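JSC1_58120g3 ([Leptolyngbya] sp. JSC-1, PDB 6XHH) is a cyanobacteriochrome GAF domain that binds a verdin-type bilin and probably serves as a far-red light sensor. Local coordinates at residues Phe87-Ile98 with Lys110-Leu121. Numbering follows the deposited sequence.
Sequences FVVDDIYLGETI and KRPLTDCHIEAL. With M1V (mesobiliverdin IX(alpha)), chain C; EDO (1,2-ethanediol), chain D.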
ATOM      1  N   PHE A  87       1.386   6.989  -3.460  1.00 12.28           N
ATOM      2  CA  PHE A  87       0.081   7.581  -3.721  1.00 12.70           C
ATOM      3  C   PHE A  87      -0.622   7.770  -2.382  1.00 10.71           C
ATOM      4  O   PHE A  87      -0.913   6.789  -1.692  1.00 12.98           O
ATOM      5  CB  PHE A  87      -0.729   6.684  -4.655  1.00 11.34           C
ATOM      6  CG  PHE A  87      -1.990   7.311  -5.173  1.00 10.57           C
ATOM      7  CD1 PHE A  87      -1.937   8.436  -5.970  1.00 12.89           C
ATOM      8  CD2 PHE A  87      -3.223   6.763  -4.870  1.00 12.27           C
ATOM      9  CE1 PHE A  87      -3.087   9.017  -6.452  1.00 13.60           C
ATOM     10  CE2 PHE A  87      -4.375   7.345  -5.354  1.00 16.26           C
ATOM     11  CZ  PHE A  87      -4.315   8.462  -6.149  1.00 13.47           C
ATOM     12  N   VAL A  88      -0.894   9.020  -2.020  1.00  9.82           N
ATOM     13  CA  VAL A  88      -1.276   9.398  -0.660  1.00 10.93           C
ATOM     14  C   VAL A  88      -2.581  10.178  -0.722  1.00 10.52           C
ATOM     15  O   VAL A  88      -2.609  11.284  -1.262  1.00 14.01           O
ATOM     16  CB  VAL A  88      -0.189  10.239   0.020  1.00 13.07           C
ATOM     17  CG1 VAL A  88      -0.576  10.537   1.459  1.00 15.41           C
ATOM     18  CG2 VAL A  88       1.181   9.539  -0.074  1.00 14.15           C
ATOM     19  N   VAL A  89      -3.656   9.611  -0.180  1.00 11.02           N
ATOM     20  CA  VAL A  89      -4.999  10.200  -0.286  1.00 12.60           C
ATOM     21  C   VAL A  89      -5.678  10.177   1.082  1.00 13.27           C
ATOM     22  O   VAL A  89      -6.171   9.129   1.524  1.00 12.12           O
ATOM     23  CB  VAL A  89      -5.846   9.472  -1.330  1.00 10.75           C
ATOM     24  CG1 VAL A  89      -7.244  10.104  -1.412  1.00 11.93           C
ATOM     25  CG2 VAL A  89      -5.138   9.497  -2.687  1.00  9.78           C
ATOM     26  N   ASP A  90      -5.728  11.334   1.755  1.00 12.45           N
ATOM     27  CA  ASP A  90      -6.428  11.413   3.036  1.00 12.62           C
ATOM     28  C   ASP A  90      -7.899  11.044   2.884  1.00 11.67           C
ATOM     29  O   ASP A  90      -8.467  10.344   3.726  1.00 11.14           O
ATOM     30  CB  ASP A  90      -6.342  12.823   3.617  1.00 11.79           C
ATOM     31  CG  ASP A  90      -4.962  13.185   4.100  1.00 12.71           C
ATOM     32  OD1 ASP A  90      -4.025  12.398   3.870  1.00 12.82           O
ATOM     33  OD2 ASP A  90      -4.835  14.247   4.746  1.00 14.85           O
ATOM     34  N   ASP A  91      -8.529  11.536   1.823  1.00 14.89           N
ATOM     35  CA  ASP A  91      -9.976  11.486   1.639  1.00 10.33           C
ATOM     36  C   ASP A  91     -10.204  11.262   0.148  1.00 13.50           C
ATOM     37  O   ASP A  91      -9.873  12.141  -0.646  1.00 12.69           O
ATOM     38  CB  ASP A  91     -10.597  12.802   2.114  1.00 11.27           C
ATOM     39  CG  ASP A  91     -12.114  12.833   2.024  1.00 12.95           C
ATOM     40  OD1 ASP A  91     -12.695  12.114   1.201  1.00 15.50           O
ATOM     41  OD2 ASP A  91     -12.711  13.624   2.777  1.00 16.89           O
ATOM     42  N   ILE A  92     -10.753  10.105  -0.240  1.00 10.32           N
ATOM     43  CA  ILE A  92     -10.880   9.791  -1.663  1.00 11.21           C
ATOM     44  C   ILE A  92     -11.754  10.793  -2.411  1.00 13.16           C
ATOM     45  O   ILE A  92     -11.711  10.849  -3.648  1.00 12.90           O
ATOM     46  CB  ILE A  92     -11.415   8.356  -1.890  1.00 11.58           C
ATOM     47  CG1 ILE A  92     -12.864   8.204  -1.408  1.00  9.85           C
ATOM     48  CG2 ILE A  92     -10.466   7.320  -1.283  1.00 17.58           C
ATOM     49  CD1 ILE A  92     -13.510   6.899  -1.910  1.00 12.58           C
ATOM     50  N   TYR A  93     -12.550  11.585  -1.704  1.00 13.74           N
ATOM     51  CA  TYR A  93     -13.401  12.565  -2.363  1.00 14.48           C
ATOM     52  C   TYR A  93     -12.741  13.922  -2.497  1.00 13.67           C
ATOM     53  O   TYR A  93     -13.311  14.806  -3.147  1.00 14.13           O
ATOM     54  CB  TYR A  93     -14.725  12.700  -1.609  1.00 14.65           C
ATOM     55  CG  TYR A  93     -15.446  11.380  -1.493  1.00 11.41           C
ATOM     56  CD1 TYR A  93     -15.839  10.675  -2.630  1.00 13.05           C
ATOM     57  CD2 TYR A  93     -15.701  10.814  -0.256  1.00 15.07           C
ATOM     58  CE1 TYR A  93     -16.498   9.454  -2.531  1.00 15.35           C
ATOM     59  CE2 TYR A  93     -16.351   9.599  -0.154  1.00 13.23           C
ATOM     60  CZ  TYR A  93     -16.740   8.926  -1.293  1.00 16.20           C
ATOM     61  OH  TYR A  93     -17.395   7.722  -1.184  1.00 18.08           O
ATOM     62  N   LEU A  94     -11.567  14.110  -1.896  1.00 13.11           N
ATOM     63  CA  LEU A  94     -10.865  15.382  -1.973  1.00 12.14           C
ATOM     64  C   LEU A  94      -9.555  15.311  -2.737  1.00 14.70           C
ATOM     65  O   LEU A  94      -9.202  16.281  -3.407  1.00 17.33           O
ATOM     66  CB  LEU A  94     -10.602  15.937  -0.565  1.00 13.38           C
ATOM     67  CG  LEU A  94     -11.865  16.239   0.251  1.00 16.18           C
ATOM     68  CD1 LEU A  94     -11.513  16.740   1.634  1.00 20.38           C
ATOM     69  CD2 LEU A  94     -12.727  17.264  -0.468  1.00 23.47           C
ATOM     70  N   GLY A  95      -8.818  14.217  -2.672  1.00 14.60           N
ATOM     71  CA  GLY A  95      -7.753  13.987  -3.626  1.00 14.88           C
ATOM     72  C   GLY A  95      -6.405  13.755  -2.969  1.00 12.15           C
ATOM     73  O   GLY A  95      -6.273  13.689  -1.751  1.00 11.80           O
ATOM     74  N   GLU A  96      -5.397  13.630  -3.822  1.00 13.67           N
ATOM     75  CA  GLU A  96      -4.079  13.172  -3.399  1.00 11.68           C
ATOM     76  C   GLU A  96      -3.205  14.316  -2.895  1.00 13.09           C
ATOM     77  O   GLU A  96      -3.299  15.458  -3.355  1.00 12.05           O
ATOM     78  CB  GLU A  96      -3.364  12.448  -4.539  1.00 16.45           C
ATOM     79  CG  GLU A  96      -2.989  13.346  -5.710  1.00 18.22           C
ATOM     80  CD  GLU A  96      -1.894  12.743  -6.594  1.00 17.09           C
ATOM     81  OE1 GLU A  96      -0.833  12.355  -6.078  1.00 18.08           O
ATOM     82  OE2 GLU A  96      -2.106  12.641  -7.814  1.00 22.44           O
ATOM     83  N   THR A  97      -2.357  13.986  -1.921  1.00 10.68           N
ATOM     84  CA  THR A  97      -1.293  14.863  -1.459  1.00 10.74           C
ATOM     85  C   THR A  97      -0.123  14.798  -2.433  1.00 12.10           C
ATOM     86  O   THR A  97       0.373  13.709  -2.737  1.00 14.31           O
ATOM     87  CB  THR A  97      -0.831  14.426  -0.065  1.00 12.70           C
ATOM     88  OG1 THR A  97      -1.941  14.456   0.841  1.00 13.18           O
ATOM     89  CG2 THR A  97       0.272  15.342   0.440  1.00 17.62           C
ATOM     90  N   ILE A  98       0.327  15.956  -2.920  1.00 13.68           N
ATOM     91  CA  ILE A  98       1.386  15.945  -3.926  1.00 15.78           C
ATOM     92  C   ILE A  98       2.715  15.584  -3.276  1.00 13.78           C
ATOM     93  O   ILE A  98       3.109  16.163  -2.252  1.00 14.33           O
ATOM     94  CB  ILE A  98       1.462  17.289  -4.664  1.00 14.58           C
ATOM     95  CG1 ILE A  98       0.100  17.612  -5.304  1.00 20.07           C
ATOM     96  CG2 ILE A  98       2.521  17.206  -5.741  1.00 16.01           C
ATOM     97  CD1 ILE A  98      -0.393  16.560  -6.274  1.00 16.69           C
ATOM     98  N   LYS A 110      -4.538  19.669  -2.915  1.00 17.10           N
ATOM     99  CA  LYS A 110      -4.792  18.265  -3.218  1.00 17.34           C
ATOM    100  C   LYS A 110      -5.336  18.122  -4.636  1.00 14.42           C
ATOM    101  O   LYS A 110      -6.024  19.006  -5.153  1.00 17.63           O
ATOM    102  CB  LYS A 110      -5.773  17.658  -2.209  1.00 15.47           C
ATOM    103  CG  LYS A 110      -5.414  17.860  -0.715  1.00 17.12           C
ATOM    104  CD  LYS A 110      -4.110  17.199  -0.327  1.00 20.69           C
ATOM    105  CE  LYS A 110      -3.878  17.275   1.191  1.00 17.58           C
ATOM    106  NZ  LYS A 110      -4.680  16.311   2.001  1.00 18.43           N
ATOM    107  N   ARG A 111      -5.001  17.003  -5.279  1.00 13.11           N
ATOM    108  CA  ARG A 111      -5.402  16.758  -6.659  1.00 17.02           C
ATOM    109  C   ARG A 111      -6.540  15.748  -6.700  1.00 14.31           C
ATOM    110  O   ARG A 111      -6.317  14.575  -6.391  1.00 11.83           O
ATOM    111  CB  ARG A 111      -4.216  16.250  -7.477  1.00 19.33           C
ATOM    112  CG  ARG A 111      -4.503  16.099  -8.951  1.00 18.34           C
ATOM    113  CD  ARG A 111      -3.267  15.584  -9.683  1.00 26.06           C
ATOM    114  NE  ARG A 111      -3.215  16.056 -11.061  1.00 35.01           N
ATOM    115  CZ  ARG A 111      -3.669  15.372 -12.105  1.00 31.83           C
ATOM    116  NH1 ARG A 111      -4.217  14.177 -11.938  1.00 37.84           N
ATOM    117  NH2 ARG A 111      -3.574  15.888 -13.324  1.00 36.35           N
ATOM    118  N   PRO A 112      -7.747  16.144  -7.101  1.00 12.21           N
ATOM    119  CA  PRO A 112      -8.884  15.214  -7.088  1.00 12.01           C
ATOM    120  C   PRO A 112      -8.666  14.010  -7.987  1.00 10.35           C
ATOM    121  O   PRO A 112      -8.031  14.091  -9.038  1.00 13.11           O
ATOM    122  CB  PRO A 112     -10.051  16.081  -7.586  1.00 15.06           C
ATOM    123  CG  PRO A 112      -9.667  17.472  -7.187  1.00 16.41           C
ATOM    124  CD  PRO A 112      -8.170  17.527  -7.384  1.00 14.86           C
ATOM    125  N   LEU A 113      -9.213  12.874  -7.553  1.00 12.69           N
ATOM    126  CA  LEU A 113      -9.128  11.626  -8.301  1.00 11.59           C
ATOM    127  C   LEU A 113     -10.211  11.559  -9.372  1.00 13.07           C
ATOM    128  O   LEU A 113     -11.269  12.175  -9.253  1.00 15.01           O
ATOM    129  CB  LEU A 113      -9.286  10.425  -7.358  1.00 11.83           C
ATOM    130  CG  LEU A 113      -8.093   9.960  -6.518  1.00 12.28           C
ATOM    131  CD1 LEU A 113      -7.475  11.053  -5.665  1.00 18.92           C
ATOM    132  CD2 LEU A 113      -8.549   8.809  -5.640  1.00 16.27           C
ATOM    133  N   THR A 114      -9.928  10.802 -10.429  1.00 12.29           N
ATOM    134  CA  THR A 114     -10.910  10.535 -11.475  1.00 14.40           C
ATOM    135  C   THR A 114     -12.058   9.705 -10.909  1.00 12.60           C
ATOM    136  O   THR A 114     -11.853   8.865 -10.039  1.00 14.08           O
ATOM    137  CB  THR A 114     -10.218   9.794 -12.625  1.00 14.31           C
ATOM    138  OG1 THR A 114      -9.250  10.661 -13.242  1.00 15.35           O
ATOM    139  CG2 THR A 114     -11.212   9.293 -13.658  1.00 16.47           C
ATOM    140  N   ASP A 115     -13.280   9.930 -11.412  1.00 13.47           N
ATOM    141  CA  ASP A 115     -14.438   9.349 -10.732  1.00 16.82           C
ATOM    142  C   ASP A 115     -14.437   7.823 -10.782  1.00 12.70           C
ATOM    143  O   ASP A 115     -14.878   7.175  -9.829  1.00 17.40           O
ATOM    144  CB  ASP A 115     -15.750   9.898 -11.295  1.00 26.21           C
ATOM    145  CG  ASP A 115     -16.931   9.592 -10.383  1.00 43.20           C
ATOM    146  OD1 ASP A 115     -16.738   9.621  -9.149  1.00 50.35           O
ATOM    147  OD2 ASP A 115     -18.041   9.309 -10.888  1.00 48.55           O
ATOM    148  N   CYS A 116     -13.969   7.217 -11.885  1.00 13.96           N
ATOM    149  CA  CYS A 116     -13.958   5.751 -11.938  1.00 13.69           C
ATOM    150  C   CYS A 116     -12.921   5.149 -10.999  1.00 13.13           C
ATOM    151  O   CYS A 116     -13.107   4.018 -10.516  1.00 14.20           O
ATOM    152  CB  CYS A 116     -13.746   5.235 -13.372  1.00 15.87           C
ATOM    153  SG  CYS A 116     -12.260   5.656 -14.275  1.00 17.43           S
ATOM    154  N   HIS A 117     -11.837   5.887 -10.725  1.00 13.70           N
ATOM    155  CA  HIS A 117     -10.908   5.505  -9.669  1.00 12.34           C
ATOM    156  C   HIS A 117     -11.594   5.557  -8.310  1.00 16.36           C
ATOM    157  O   HIS A 117     -11.539   4.592  -7.530  1.00 14.28           O
ATOM    158  CB  HIS A 117      -9.692   6.435  -9.729  1.00 12.51           C
ATOM    159  CG  HIS A 117      -8.571   6.064  -8.803  1.00 12.14           C
ATOM    160  ND1 HIS A 117      -7.393   6.776  -8.761  1.00 13.77           N
ATOM    161  CD2 HIS A 117      -8.440   5.069  -7.888  1.00 13.73           C
ATOM    162  CE1 HIS A 117      -6.579   6.241  -7.864  1.00 16.30           C
ATOM    163  NE2 HIS A 117      -7.187   5.200  -7.325  1.00 13.51           N
ATOM    164  N   ILE A 118     -12.303   6.658  -8.035  1.00 15.37           N
ATOM    165  CA  ILE A 118     -13.070   6.769  -6.794  1.00 12.66           C
ATOM    166  C   ILE A 118     -14.066   5.619  -6.673  1.00 13.56           C
ATOM    167  O   ILE A 118     -14.224   5.027  -5.604  1.00 15.29           O
ATOM    168  CB  ILE A 118     -13.775   8.135  -6.721  1.00 16.39           C
ATOM    169  CG1 ILE A 118     -12.736   9.238  -6.521  1.00 14.03           C
ATOM    170  CG2 ILE A 118     -14.764   8.165  -5.558  1.00 16.23           C
ATOM    171  CD1 ILE A 118     -13.317  10.634  -6.659  1.00 14.45           C
ATOM    172  N   GLU A 119     -14.738   5.271  -7.772  1.00 14.75           N
ATOM    173  CA  GLU A 119     -15.747   4.214  -7.711  1.00 16.58           C
ATOM    174  C   GLU A 119     -15.107   2.856  -7.423  1.00 13.14           C
ATOM    175  O   GLU A 119     -15.653   2.038  -6.667  1.00 15.63           O
ATOM    176  CB  GLU A 119     -16.533   4.190  -9.025  1.00 18.19           C
ATOM    177  CG  GLU A 119     -17.666   3.184  -9.053  1.00 23.90           C
ATOM    178  CD  GLU A 119     -18.250   3.007 -10.444  1.00 34.95           C
ATOM    179  OE1 GLU A 119     -18.908   1.974 -10.688  1.00 33.40           O
ATOM    180  OE2 GLU A 119     -18.048   3.904 -11.294  1.00 48.40           O
ATOM    181  N   ALA A 120     -13.943   2.608  -8.020  1.00 11.81           N
ATOM    182  CA  ALA A 120     -13.182   1.393  -7.738  1.00 13.61           C
ATOM    183  C   ALA A 120     -12.814   1.299  -6.260  1.00 15.09           C
ATOM    184  O   ALA A 120     -12.967   0.241  -5.638  1.00 16.14           O
ATOM    185  CB  ALA A 120     -11.924   1.361  -8.607  1.00 13.84           C
ATOM    186  N   LEU A 121     -12.348   2.404  -5.680  1.00 13.24           N
ATOM    187  CA  LEU A 121     -12.039   2.435  -4.254  1.00 11.92           C
ATOM    188  C   LEU A 121     -13.279   2.170  -3.406  1.00 15.83           C
ATOM    189  O   LEU A 121     -13.236   1.379  -2.455  1.00 14.56           O
ATOM    190  CB  LEU A 121     -11.397   3.789  -3.906  1.00 12.38           C
ATOM    191  CG  LEU A 121      -9.956   3.954  -4.413  1.00 16.96           C
ATOM    192  CD1 LEU A 121      -9.517   5.418  -4.501  1.00 15.87           C
ATOM    193  CD2 LEU A 121      -9.022   3.169  -3.522  1.00 15.40           C
TER
HETATM  194  OA  M1V C 801     -10.333   0.665 -11.542  1.00 14.52           O
HETATM  195  C1A M1V C 801     -10.311   1.674 -12.231  1.00 15.63           C
HETATM  196  NA  M1V C 801      -9.364   2.617 -12.152  1.00 16.23           N
HETATM  197  C2A M1V C 801     -11.255   2.013 -13.221  1.00 16.52           C
HETATM  198  CMA M1V C 801     -12.470   1.200 -13.603  1.00 18.45           C
HETATM  199  C3A M1V C 801     -10.873   3.230 -13.778  1.00 16.14           C
HETATM  200  CAA M1V C 801     -11.563   3.988 -14.849  1.00 18.55           C
HETATM  201  CBA M1V C 801     -10.689   4.160 -16.094  1.00 17.88           C
HETATM  202  C4A M1V C 801      -9.635   3.632 -13.075  1.00 14.35           C
HETATM  203  CHA M1V C 801      -8.926   4.772 -13.344  1.00 15.67           C
HETATM  204  C1B M1V C 801      -7.692   5.292 -12.747  1.00 14.86           C
HETATM  205  C2B M1V C 801      -7.155   6.546 -13.137  1.00 12.92           C
HETATM  206  CMB M1V C 801      -7.756   7.488 -14.153  1.00 15.39           C
HETATM  207  C3B M1V C 801      -6.016   6.745 -12.416  1.00 12.72           C
HETATM  208  CAB M1V C 801      -5.104   7.956 -12.488  1.00 15.82           C
HETATM  209  CBB M1V C 801      -5.277   8.823 -11.229  1.00 15.66           C
HETATM  210  CGB M1V C 801      -6.641   9.479 -11.217  1.00 14.25           C
HETATM  211  O2B M1V C 801      -6.915  10.365 -12.061  1.00 19.62           O
HETATM  212  O1B M1V C 801      -7.512   9.157 -10.378  1.00 14.32           O
HETATM  213  NB  M1V C 801      -6.884   4.752 -11.821  1.00 15.25           N
HETATM  214  C4B M1V C 801      -5.854   5.594 -11.590  1.00 12.09           C
HETATM  215  CHB M1V C 801      -4.762   5.462 -10.718  1.00 12.54           C
HETATM  216  C1C M1V C 801      -4.489   4.554  -9.686  1.00 13.14           C
HETATM  217  C2C M1V C 801      -3.492   4.783  -8.728  1.00 12.69           C
HETATM  218  CAC M1V C 801      -2.550   5.968  -8.730  1.00 14.71           C
HETATM  219  CBC M1V C 801      -1.453   5.553  -9.750  1.00 17.53           C
HETATM  220  CGC M1V C 801      -0.610   6.692 -10.308  1.00 17.38           C
HETATM  221  O2C M1V C 801      -0.790   7.869  -9.924  1.00 21.72           O
HETATM  222  O1C M1V C 801       0.274   6.471 -11.174  1.00 20.38           O
HETATM  223  C3C M1V C 801      -3.494   3.690  -7.864  1.00 13.68           C
HETATM  224  CMC M1V C 801      -2.576   3.526  -6.685  1.00 13.43           C
HETATM  225  NC  M1V C 801      -5.108   3.357  -9.397  1.00 13.22           N
HETATM  226  C4C M1V C 801      -4.517   2.815  -8.283  1.00 13.63           C
HETATM  227  CHC M1V C 801      -4.965   1.551  -7.800  1.00 15.11           C
HETATM  228  C1D M1V C 801      -4.677   0.886  -6.633  1.00 11.62           C
HETATM  229  C2D M1V C 801      -4.450  -0.513  -6.512  1.00 16.07           C
HETATM  230  CMD M1V C 801      -4.431  -1.502  -7.651  1.00 13.51           C
HETATM  231  ND  M1V C 801      -4.628   1.442  -5.362  1.00 11.55           N
HETATM  232  C4D M1V C 801      -4.351   0.457  -4.481  1.00 13.78           C
HETATM  233  OD  M1V C 801      -4.246   0.649  -3.269  1.00 14.37           O
HETATM  234  C3D M1V C 801      -4.233  -0.778  -5.195  1.00 14.63           C
HETATM  235  CAD M1V C 801      -3.908  -2.128  -4.608  1.00 14.22           C
HETATM  236  CBD M1V C 801      -5.131  -2.677  -3.907  1.00 16.03           C
HETATM  237  C1  EDO D 802      -9.786  12.738 -16.570  1.00 24.61           C
HETATM  238  O1  EDO D 802      -8.992  11.937 -15.686  1.00 32.89           O
HETATM  239  C2  EDO D 802     -11.254  12.343 -16.435  1.00 31.81           C
HETATM  240  O2  EDO D 802     -11.817  12.972 -15.274  1.00 23.94           O
HETATM  241  O   HOH W   1      -4.535  13.729   0.583  1.00 11.98           O
HETATM  242  O   HOH W   2      -3.755  17.296   4.416  1.00 28.13           O
HETATM  243  O   HOH W   3     -10.829  13.168  -5.104  1.00 12.67           O
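Backbone pairing joins E96 to R111 as a single antiparallel hydrogen-bonded bridge: E96 N donates to R111 O at 2.9 Å and R111 N donates back to E96 O. Beside it G95 (phi 124°) lets the chains close up, its CA 3.2 Å from R111 O; a CB would clash there. Charge pairing is looser. K110 NZ forms a long salt bridge to D90 OD2 (3.4 Å), which also hydrogen-bonds H154, and a water accepting from NZ donates to G95 O and T97 OG1. The other end of the contact forms part of the bilin pocket of the GAF domain: C116, on helix 115-123, carries the chromophore through an SG–CAA thioether, and H117 ND1 donates to propionate O1B at 2.9 Å. Among the rings, F87 and H117 lie nearly parallel (20°) but slid apart, F87 CE2 being 3.5 Å from H117 CE1. A chi1 of -170°, which sets CG opposite the backbone N, lays one face of F87 against M1V CAC and brings its edge to L113 CG; a serine here would probably leave both CAC and L113 without that cover. Of the apolar contacts, I92 CG2 meets L121 CD1 at 3.9 Å in the interior, and Y93 CE1 touches I118 CG2 at 3.7 Å nearer the surface.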